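PDB 6X9L: aldehyde dehydrogenase family protein from Pseudomonas syringae pv. tomato, which is a long-chain aliphatic aldehyde dehydrogenase that binds NAD+ and octanal, presumably oxidising such aldehydes to carboxylic acids with NAD+ as hydride acceptor. Local coordinates for residues R10-P13 with H14-Q17; R127-L130 with A131-F135; A337-H340 with R341-M345; Q442-L445 with N446-W450. The protein carries 1 engineered substitution. All coordinates share one frame; numbering follows the deposited sequence.

All four contacts are local, and none touches another. Contacts 3 and 4 come close to bound ligands: the side chain of R341 lies about 5 Å from the bound NAD, and W450 belongs to the octanal pocket, with the H444 side chain about 7 Å from that ligand. Their centres are 29 Å apart. Contact 2 is away from the ligands, yet it spans the C-terminal end of helix 117-129, whose earlier residues L118 and E121 touch W450; its centre is 26 Å from that of contact 4, with nearest atoms about 12 Å apart. Contact 1, a surface turn before strand 19-21, lies 40 Å from contact 4, centre to centre, across the middle of the chain.

Contact 1 of 4, residues R10-P13 with H14-Q17; sequences RVDP and HTAQ
D12 reaches over the start of a turn to take the backbone N of H14 on its carboxylate: OD1 lies 2.9 Å from H14 N, with an N-H...O angle of 159°. The donor stands above the carboxylate plane. This is an Asx turn, and the side chain can make it because CG is anti to the D12 backbone N (chi1 180°) and is thereby laid beside the carbonyl carbon. The D12 carbonyl closes the same turn, its O receiving T15 N at 3.3 Å and, weakly, A16 N. P13 and H14 occupy the two central positions of this type I turn, where the ring of P13 suits a helix-like phi.

The tight part is apolar and small. The small methyl of buried A16 packs against V11, its CB 3.6 Å from V11 CG1, and V11 also packs on A46, L189 and L192. The other flank is the more solvent-exposed one: D12, P13 and H14 are exposed. Here the side chains of D12 and H14 run side by side, H14 touching OD1 through CB while its ring leads away. Looser is the bond from OG1 of T15 to D12 OD2, weak at 3.5 Å. An aspartate directly before proline thus supplies two acceptors to the turn, and the backbone N-H of H14 probably favours the ionised carboxylate.

Contact 2 of 4, residues R127-L130 with A131-F135; sequences RDLL and ATYRF
Y133 folds back on L129, its CB resting 3.6 Å from the carbonyl O of L129 and 4.3 Å from the methyl CD2. The side chain leaves with CG anti to the backbone N (chi1 -168°), which carries the ring toward F135. There CD1 sits 3.7 Å above the plane of the F135 ring, over its centre, and F473 from helix 469-474 meets the tyrosine ring edge-to-face. At the tip, OH is hydrogen-bonded to E474 OE2. Tyrosine suits such a position, since its ring can be packed among aromatics while its hydroxyl finds a carboxylate at the far end.

The edge of the F135 ring is met by L130: CD2 lies in the ring plane, 3.7 Å from CZ. Leucine extends the apolar patch to A79 on helix 75-91. Nearby, the L129 carbonyl O accepts two backbone N-H groups, T132 N and Y133 N, both at 3.2 Å. T132 OG1 adds a weak bond to the same oxygen. Further back, R127 holds D128 side-on, NE and NH2 both donating to OD1, with NE at 3.0 Å.

A131 N to D128 O and T132 N to L129 O are i to i+3 bonds, in the C-terminal region of helix 117-129. F135 then pairs through its backbone with R146, so the arrangement is that of a helix-to-strand connection, leading into the antiparallel pair 136-138 and 143-155.

Contact 3 of 4, residues A337-H340 with R341-M345; sequences AQFH and RVQAM
R341 N to A337 O, V342 N to Q338 O, Q343 N to F339 O and A344 N to H340 O form an unbroken run of i to i+4 bonds, 3.0 to 3.1 Å long, the signature of the alpha-helix, here helix 336-351. The bond of V342 is almost straight, at 177°.

On one flank Q338 and R341, one turn apart, cross at about a right angle. The amide OE1 is turned to the guanidinium NH2, with the two flat groups 70° apart; they are modelled as hydrogen-bonded, though the distance is too short to be trusted. A bend in the glutamine chain (chi2 60°) folds the amide forward along the helix, toward R341 and V342, so that NE2 also lies 3.5 Å from CG2 of V342, while it donates a weak bond to F393 O. The arginine curls back over the preceding turn, one guanidinium face lying over Q338 CA and the carbonyl O of A337. A long flexible cationic side chain suits R341, whose own position is exposed, with its side chain about 5 Å from the bound NAD.

The other flank is built from F339 and Q343. The phenyl ring is buried against R363 and T373, and the Q343 amide crosses it obliquely, ring and amide planes 28° apart. OE1 of Q343 is hydrogen-bonded to G362 N, fixing which way the amide is flipped. Its NE2 is then left 3.5 Å from F339 CE1 and donates a weak bond to F339 O, 3.4 Å away.

Contact 4 of 4, residues Q442-L445 with N446-W450; sequences QVHL and NYPSW
With CG anti to the carbonyl carbon (chi1 -63°), the side chain of H444 swings over P448, which is brought back against it by two successive left-handed residues, N446 and Y447 (phi 48° and 57°). The P448 ring approaches the histidine at about a right angle: CD lies 3.7 Å from H444 CB, and CG lies 3.7 Å from ND1. Proline suits the place because its rigid ring offers a compact apolar surface and needs no hydrogen-bond partner for its nitrogen. Asparagine tolerates the left-handed backbone comparatively well, and N446 OD1 is secured by G425 N.

The imidazole is held by a hydrogen bond at NE2, donated to Q442 OE1 at 2.9 Å; Q442 NE2 in turn reaches P455 O. The loop continues past P448 to W450, whose side chain touches the bound octanal.

Strand 442-445 pairs with 422-424 on one side and, on the other, with a strand of the second subunit running parallel to it, so the sheet continues across the dimer interface. L445 packs on R432 and A435 of helix 428-435, while W450 touches helix 117-129.

Contact 1 of 4, residues R10-P13 with H14-Q17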
loop_
_atom_site.group_PDB
_atom_site.type_symbol
_atom_site.label_atom_id
_atom_site.label_comp_id
_atom_site.label_asym_id
_atom_site.label_seq_id
_atom_site.Cartn_x
_atom_site.Cartn_y
_atom_site.Cartn_z
ATOM N N ARG A 10 18.499 2.296 35.192
ATOM C CA ARG A 10 18.763 3.708 35.435
ATOM C C ARG A 10 18.900 4.421 34.102
ATOM O O ARG A 10 19.722 4.029 33.265
ATOM C CB ARG A 10 20.022 3.895 36.271
ATOM C CG ARG A 10 19.922 3.276 37.626
ATOM C CD ARG A 10 21.228 3.433 38.318
ATOM N NE ARG A 10 21.184 2.967 39.691
ATOM C CZ ARG A 10 22.063 3.347 40.605
ATOM N NH1 ARG A 10 23.019 4.202 40.271
ATOM N NH2 ARG A 10 21.978 2.897 41.850
ATOM N N VAL A 11 18.096 5.460 33.898
ATOM C CA VAL A 11 18.157 6.186 32.639
ATOM C C VAL A 11 19.469 6.950 32.575
ATOM O O VAL A 11 19.911 7.541 33.567
ATOM C CB VAL A 11 16.947 7.124 32.498
ATOM C CG1 VAL A 11 16.942 7.790 31.139
ATOM C CG2 VAL A 11 15.654 6.344 32.718
ATOM N N ASP A 12 20.103 6.942 31.419
ATOM C CA ASP A 12 21.323 7.722 31.312
ATOM C C ASP A 12 20.975 9.201 31.431
ATOM O O ASP A 12 20.253 9.743 30.577
ATOM C CB ASP A 12 22.040 7.430 29.998
ATOM C CG ASP A 12 23.293 8.223 29.851
ATOM O OD1 ASP A 12 23.576 9.061 30.728
ATOM O OD2 ASP A 12 24.007 8.012 28.858
ATOM N N PRO A 13 21.454 9.883 32.479
ATOM C CA PRO A 13 21.082 11.299 32.662
ATOM C C PRO A 13 21.547 12.186 31.525
ATOM O O PRO A 13 20.922 13.216 31.252
ATOM C CB PRO A 13 21.761 11.679 33.990
ATOM C CG PRO A 13 22.012 10.364 34.681
ATOM C CD PRO A 13 22.296 9.385 33.574
ATOM N N HIS A 14 22.607 11.791 30.830
ATOM C CA HIS A 14 23.181 12.631 29.796
ATOM C C HIS A 14 22.432 12.560 28.464
ATOM O O HIS A 14 22.563 13.474 27.639
ATOM C CB HIS A 14 24.636 12.247 29.587
ATOM C CG HIS A 14 25.428 13.318 28.922
ATOM N ND1 HIS A 14 25.685 14.529 29.529
ATOM C CD2 HIS A 14 25.983 13.384 27.690
ATOM C CE1 HIS A 14 26.384 15.288 28.708
ATOM N NE2 HIS A 14 26.578 14.617 27.585
ATOM N N THR A 15 21.661 11.497 28.228
ATOM C CA THR A 15 20.973 11.303 26.958
ATOM C C THR A 15 19.462 11.177 27.105
ATOM O O THR A 15 18.769 11.012 26.096
ATOM C CB THR A 15 21.538 10.066 26.244
ATOM O OG1 THR A 15 21.230 8.882 26.990
ATOM C CG2 THR A 15 23.028 10.187 26.164
ATOM N N ALA A 16 18.931 11.277 28.325
ATOM C CA ALA A 16 17.497 11.119 28.530
ATOM C C ALA A 16 16.699 12.148 27.734
ATOM O O ALA A 16 15.673 11.813 27.122
ATOM C CB ALA A 16 17.175 11.216 30.020
ATOM N N GLN A 17 17.153 13.402 27.726
ATOM C CA GLN A 17 16.457 14.482 27.041
ATOM C C GLN A 17 17.217 14.960 25.814
ATOM O O GLN A 17 17.180 16.143 25.457
ATOM C CB GLN A 17 16.175 15.624 28.008
ATOM C CG GLN A 17 14.919 15.332 28.768
ATOM C CD GLN A 17 14.865 16.009 30.091
ATOM O OE1 GLN A 17 14.009 16.847 30.318
ATOM N NE2 GLN A 17 15.760 15.633 30.993
#

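Contact 2 of 4, residues R127-L130 with A131-F135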
loop_
_atom_site.group_PDB
_atom_site.type_symbol
_atom_site.label_atom_id
_atom_site.label_comp_id
_atom_site.label_asym_id
_atom_site.label_seq_id
_atom_site.Cartn_x
_atom_site.Cartn_y
_atom_site.Cartn_z
ATOM N N ARG A 127 18.794 -10.505 9.296
ATOM C CA ARG A 127 20.176 -10.821 8.988
ATOM C C ARG A 127 20.261 -12.009 8.035
ATOM O O ARG A 127 20.820 -11.902 6.937
ATOM C CB ARG A 127 20.952 -11.105 10.271
ATOM C CG ARG A 127 22.347 -11.656 9.983
ATOM C CD ARG A 127 22.977 -12.266 11.214
ATOM N NE ARG A 127 22.413 -13.571 11.531
ATOM C CZ ARG A 127 22.538 -14.149 12.720
ATOM N NH1 ARG A 127 23.202 -13.524 13.687
ATOM N NH2 ARG A 127 22.003 -15.346 12.947
ATOM N N ASP A 128 19.723 -13.162 8.456
ATOM C CA ASP A 128 19.800 -14.373 7.646
ATOM C C ASP A 128 19.229 -14.141 6.266
ATOM O O ASP A 128 19.635 -14.792 5.296
ATOM C CB ASP A 128 19.030 -15.514 8.312
ATOM C CG ASP A 128 19.540 -15.845 9.696
ATOM O OD1 ASP A 128 20.712 -15.541 10.004
ATOM O OD2 ASP A 128 18.759 -16.428 10.473
ATOM N N LEU A 129 18.272 -13.226 6.173
ATOM C CA LEU A 129 17.499 -13.039 4.956
ATOM C C LEU A 129 18.366 -12.486 3.828
ATOM O O LEU A 129 18.219 -12.880 2.661
ATOM C CB LEU A 129 16.336 -12.110 5.300
ATOM C CG LEU A 129 15.226 -11.747 4.350
ATOM C CD1 LEU A 129 14.016 -11.487 5.204
ATOM C CD2 LEU A 129 15.641 -10.515 3.606
ATOM N N LEU A 130 19.284 -11.583 4.164
ATOM C CA LEU A 130 20.140 -10.985 3.152
ATOM C C LEU A 130 21.032 -12.018 2.470
ATOM O O LEU A 130 21.534 -11.752 1.375
ATOM C CB LEU A 130 20.972 -9.860 3.789
ATOM C CG LEU A 130 20.161 -8.574 4.047
ATOM C CD1 LEU A 130 20.817 -7.692 5.083
ATOM C CD2 LEU A 130 19.932 -7.791 2.747
ATOM N N ALA A 131 21.209 -13.197 3.076
ATOM C CA ALA A 131 22.113 -14.206 2.528
ATOM C C ALA A 131 21.582 -14.814 1.240
ATOM O O ALA A 131 22.362 -15.299 0.416
ATOM C CB ALA A 131 22.337 -15.321 3.550
ATOM N N THR A 132 20.268 -14.811 1.058
ATOM C CA THR A 132 19.634 -15.485 -0.055
ATOM C C THR A 132 18.843 -14.554 -0.957
ATOM O O THR A 132 18.587 -14.915 -2.110
ATOM C CB THR A 132 18.685 -16.578 0.464
ATOM O OG1 THR A 132 17.765 -15.985 1.387
ATOM C CG2 THR A 132 19.460 -17.684 1.174
ATOM N N TYR A 133 18.451 -13.379 -0.473
ATOM C CA TYR A 133 17.529 -12.538 -1.215
ATOM C C TYR A 133 18.128 -12.097 -2.547
ATOM O O TYR A 133 19.258 -11.599 -2.603
ATOM C CB TYR A 133 17.143 -11.317 -0.379
ATOM C CG TYR A 133 15.978 -10.596 -0.997
ATOM C CD1 TYR A 133 16.181 -9.657 -1.996
ATOM C CD2 TYR A 133 14.662 -10.898 -0.626
ATOM C CE1 TYR A 133 15.121 -9.024 -2.591
ATOM C CE2 TYR A 133 13.598 -10.270 -1.215
ATOM C CZ TYR A 133 13.837 -9.336 -2.202
ATOM O OH TYR A 133 12.805 -8.679 -2.813
ATOM N N ARG A 134 17.357 -12.254 -3.617
ATOM C CA ARG A 134 17.790 -11.872 -4.956
ATOM C C ARG A 134 17.259 -10.471 -5.239
ATOM O O ARG A 134 16.055 -10.290 -5.455
ATOM C CB ARG A 134 17.296 -12.872 -6.003
ATOM C CG ARG A 134 17.742 -14.318 -5.785
ATOM C CD ARG A 134 19.071 -14.634 -6.462
ATOM N NE ARG A 134 18.919 -15.011 -7.871
ATOM C CZ ARG A 134 19.362 -14.288 -8.898
ATOM N NH1 ARG A 134 19.999 -13.141 -8.688
ATOM N NH2 ARG A 134 19.175 -14.715 -10.142
ATOM N N PHE A 135 18.150 -9.479 -5.239
ATOM C CA PHE A 135 17.703 -8.121 -5.509
ATOM C C PHE A 135 17.456 -7.881 -6.992
ATOM O O PHE A 135 16.637 -7.025 -7.342
ATOM C CB PHE A 135 18.710 -7.103 -4.963
ATOM C CG PHE A 135 18.774 -7.058 -3.458
ATOM C CD1 PHE A 135 17.908 -6.266 -2.742
ATOM C CD2 PHE A 135 19.709 -7.805 -2.758
ATOM C CE1 PHE A 135 17.967 -6.214 -1.350
ATOM C CE2 PHE A 135 19.772 -7.751 -1.378
ATOM C CZ PHE A 135 18.899 -6.957 -0.675
#

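Contact 3 of 4, residues A337-H340 with R341-M345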
loop_
_atom_site.group_PDB
_atom_site.type_symbol
_atom_site.label_atom_id
_atom_site.label_comp_id
_atom_site.label_asym_id
_atom_site.label_seq_id
_atom_site.Cartn_x
_atom_site.Cartn_y
_atom_site.Cartn_z
ATOM N N ALA A 337 -3.914 6.545 31.329
ATOM C CA ALA A 337 -4.893 6.668 30.255
ATOM C C ALA A 337 -5.479 5.312 29.864
ATOM O O ALA A 337 -6.703 5.140 29.826
ATOM C CB ALA A 337 -4.259 7.347 29.044
ATOM N N GLN A 338 -4.625 4.322 29.598
ATOM C CA GLN A 338 -5.148 3.005 29.234
ATOM C C GLN A 338 -5.967 2.383 30.366
ATOM O O GLN A 338 -7.012 1.765 30.119
ATOM C CB GLN A 338 -4.017 2.059 28.836
ATOM C CG GLN A 338 -4.535 0.775 28.230
ATOM C CD GLN A 338 -5.349 1.042 26.988
ATOM O OE1 GLN A 338 -5.039 1.950 26.220
ATOM N NE2 GLN A 338 -6.414 0.275 26.795
ATOM N N PHE A 339 -5.494 2.514 31.610
ATOM C CA PHE A 339 -6.225 1.993 32.761
ATOM C C PHE A 339 -7.665 2.464 32.748
ATOM O O PHE A 339 -8.592 1.668 32.935
ATOM C CB PHE A 339 -5.550 2.425 34.063
ATOM C CG PHE A 339 -6.319 2.050 35.306
ATOM C CD1 PHE A 339 -6.423 0.720 35.705
ATOM C CD2 PHE A 339 -6.936 3.029 36.092
ATOM C CE1 PHE A 339 -7.125 0.365 36.848
ATOM C CE2 PHE A 339 -7.650 2.675 37.261
ATOM C CZ PHE A 339 -7.744 1.327 37.625
ATOM N N HIS A 340 -7.866 3.773 32.545
ATOM C CA HIS A 340 -9.205 4.351 32.615
ATOM C C HIS A 340 -10.055 3.932 31.429
ATOM O O HIS A 340 -11.284 3.820 31.543
ATOM C CB HIS A 340 -9.131 5.869 32.658
ATOM C CG HIS A 340 -8.529 6.408 33.908
ATOM N ND1 HIS A 340 -9.065 6.163 35.153
ATOM C CD2 HIS A 340 -7.450 7.200 34.108
ATOM C CE1 HIS A 340 -8.337 6.774 36.069
ATOM N NE2 HIS A 340 -7.354 7.415 35.460
ATOM N N ARG A 341 -9.424 3.748 30.276
ATOM C CA ARG A 341 -10.158 3.299 29.105
ATOM C C ARG A 341 -10.718 1.897 29.338
ATOM O O ARG A 341 -11.924 1.670 29.199
ATOM C CB ARG A 341 -9.244 3.370 27.875
ATOM C CG ARG A 341 -9.725 4.357 26.817
ATOM C CD ARG A 341 -8.612 5.216 26.219
ATOM N NE ARG A 341 -7.409 4.464 25.906
ATOM C CZ ARG A 341 -6.223 5.033 25.718
ATOM N NH1 ARG A 341 -6.110 6.348 25.798
ATOM N NH2 ARG A 341 -5.152 4.287 25.445
ATOM N N VAL A 342 -9.858 0.956 29.750
ATOM C CA VAL A 342 -10.295 -0.414 30.030
ATOM C C VAL A 342 -11.420 -0.421 31.064
ATOM O O VAL A 342 -12.454 -1.085 30.892
ATOM C CB VAL A 342 -9.101 -1.260 30.497
ATOM C CG1 VAL A 342 -9.564 -2.628 30.904
ATOM C CG2 VAL A 342 -8.085 -1.354 29.384
ATOM N N GLN A 343 -11.225 0.315 32.157
ATOM C CA GLN A 343 -12.243 0.437 33.195
ATOM C C GLN A 343 -13.581 0.884 32.617
ATOM O O GLN A 343 -14.643 0.405 33.035
ATOM C CB GLN A 343 -11.752 1.414 34.259
ATOM C CG GLN A 343 -11.821 0.882 35.671
ATOM C CD GLN A 343 -11.041 -0.386 35.886
ATOM O OE1 GLN A 343 -11.399 -1.193 36.732
ATOM N NE2 GLN A 343 -9.971 -0.571 35.133
ATOM N N ALA A 344 -13.553 1.797 31.647
ATOM C CA ALA A 344 -14.803 2.238 31.037
ATOM C C ALA A 344 -15.438 1.121 30.219
ATOM O O ALA A 344 -16.666 0.975 30.199
ATOM C CB ALA A 344 -14.557 3.467 30.166
ATOM N N MET A 345 -14.612 0.326 29.535
ATOM C CA MET A 345 -15.132 -0.778 28.737
ATOM C C MET A 345 -15.767 -1.846 29.617
ATOM O O MET A 345 -16.790 -2.433 29.243
ATOM C CB MET A 345 -14.017 -1.378 27.879
ATOM C CG MET A 345 -13.591 -0.496 26.705
ATOM S SD MET A 345 -15.004 0.301 25.916
ATOM C CE MET A 345 -15.734 -1.000 24.934
#

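Contact 4 of 4, residues Q442-L445 with N446-W450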
loop_
_atom_site.group_PDB
_atom_site.type_symbol
_atom_site.label_atom_id
_atom_site.label_comp_id
_atom_site.label_asym_id
_atom_site.label_seq_id
_atom_site.Cartn_x
_atom_site.Cartn_y
_atom_site.Cartn_z
ATOM N N GLN A 442 -3.594 -13.668 10.109
ATOM C CA GLN A 442 -3.089 -14.914 10.654
ATOM C C GLN A 442 -4.212 -15.692 11.324
ATOM O O GLN A 442 -5.073 -15.112 11.992
ATOM C CB GLN A 442 -1.949 -14.664 11.634
ATOM C CG GLN A 442 -0.643 -14.373 10.953
ATOM C CD GLN A 442 0.510 -14.394 11.935
ATOM O OE1 GLN A 442 0.294 -14.510 13.127
ATOM N NE2 GLN A 442 1.740 -14.294 11.433
ATOM N N VAL A 443 -4.202 -17.009 11.123
ATOM C CA VAL A 443 -5.053 -17.930 11.865
ATOM C C VAL A 443 -4.153 -18.984 12.487
ATOM O O VAL A 443 -3.298 -19.555 11.800
ATOM C CB VAL A 443 -6.119 -18.590 10.972
ATOM C CG1 VAL A 443 -7.170 -19.270 11.832
ATOM C CG2 VAL A 443 -6.739 -17.571 9.984
ATOM N N HIS A 444 -4.347 -19.234 13.783
ATOM C CA HIS A 444 -3.502 -20.118 14.580
ATOM C C HIS A 444 -4.293 -21.338 15.028
ATOM O O HIS A 444 -5.334 -21.205 15.681
ATOM C CB HIS A 444 -2.949 -19.393 15.808
ATOM C CG HIS A 444 -2.053 -18.241 15.483
ATOM N ND1 HIS A 444 -0.718 -18.213 15.827
ATOM C CD2 HIS A 444 -2.304 -17.065 14.859
ATOM C CE1 HIS A 444 -0.186 -17.073 15.422
ATOM N NE2 HIS A 444 -1.125 -16.364 14.824
ATOM N N LEU A 445 -3.762 -22.522 14.731
ATOM C CA LEU A 445 -4.451 -23.783 14.969
ATOM C C LEU A 445 -3.899 -24.465 16.213
ATOM O O LEU A 445 -2.695 -24.750 16.287
ATOM C CB LEU A 445 -4.285 -24.695 13.764
ATOM C CG LEU A 445 -4.640 -24.047 12.441
ATOM C CD1 LEU A 445 -4.468 -25.071 11.346
ATOM C CD2 LEU A 445 -6.075 -23.541 12.482
ATOM N N ASN A 446 -4.780 -24.745 17.176
ATOM C CA ASN A 446 -4.414 -25.487 18.382
ATOM C C ASN A 446 -3.131 -24.934 19.013
ATOM O O ASN A 446 -2.210 -25.672 19.372
ATOM C CB ASN A 446 -4.276 -26.978 18.067
ATOM C CG ASN A 446 -5.548 -27.572 17.492
ATOM O OD1 ASN A 446 -6.643 -27.344 18.003
ATOM N ND2 ASN A 446 -5.408 -28.328 16.412
ATOM N N TYR A 447 -3.064 -23.611 19.109
ATOM C CA TYR A 447 -2.045 -22.880 19.856
ATOM C C TYR A 447 -0.633 -23.220 19.403
ATOM O O TYR A 447 0.221 -23.607 20.219
ATOM C CB TYR A 447 -2.226 -23.127 21.352
ATOM C CG TYR A 447 -3.634 -22.791 21.802
ATOM C CD1 TYR A 447 -4.105 -21.488 21.771
ATOM C CD2 TYR A 447 -4.505 -23.785 22.231
ATOM C CE1 TYR A 447 -5.401 -21.176 22.158
ATOM C CE2 TYR A 447 -5.802 -23.480 22.634
ATOM C CZ TYR A 447 -6.247 -22.179 22.588
ATOM O OH TYR A 447 -7.539 -21.888 22.983
ATOM N N PRO A 448 -0.335 -23.022 18.122
ATOM C CA PRO A 448 1.045 -23.172 17.652
ATOM C C PRO A 448 1.953 -22.160 18.329
ATOM O O PRO A 448 1.506 -21.176 18.924
ATOM C CB PRO A 448 0.931 -22.897 16.152
ATOM C CG PRO A 448 -0.185 -21.902 16.078
ATOM C CD PRO A 448 -1.175 -22.308 17.151
ATOM N N SER A 449 3.248 -22.416 18.240
ATOM C CA SER A 449 4.224 -21.483 18.767
ATOM C C SER A 449 4.517 -20.409 17.736
ATOM O O SER A 449 4.310 -20.590 16.533
ATOM C CB SER A 449 5.514 -22.190 19.166
ATOM O OG SER A 449 5.926 -23.058 18.149
ATOM N N TRP A 450 5.001 -19.279 18.236
ATOM C CA TRP A 450 5.191 -18.092 17.418
ATOM C C TRP A 450 6.153 -18.371 16.261
ATOM O O TRP A 450 7.111 -19.133 16.397
ATOM C CB TRP A 450 5.684 -16.976 18.335
ATOM C CG TRP A 450 5.936 -15.680 17.701
ATOM C CD1 TRP A 450 5.009 -14.749 17.319
ATOM C CD2 TRP A 450 7.222 -15.115 17.418
ATOM N NE1 TRP A 450 5.647 -13.653 16.777
ATOM C CE2 TRP A 450 7.005 -13.852 16.833
ATOM C CE3 TRP A 450 8.532 -15.561 17.592
ATOM C CZ2 TRP A 450 8.061 -13.027 16.424
ATOM C CZ3 TRP A 450 9.571 -14.752 17.187
ATOM C CH2 TRP A 450 9.334 -13.502 16.610
#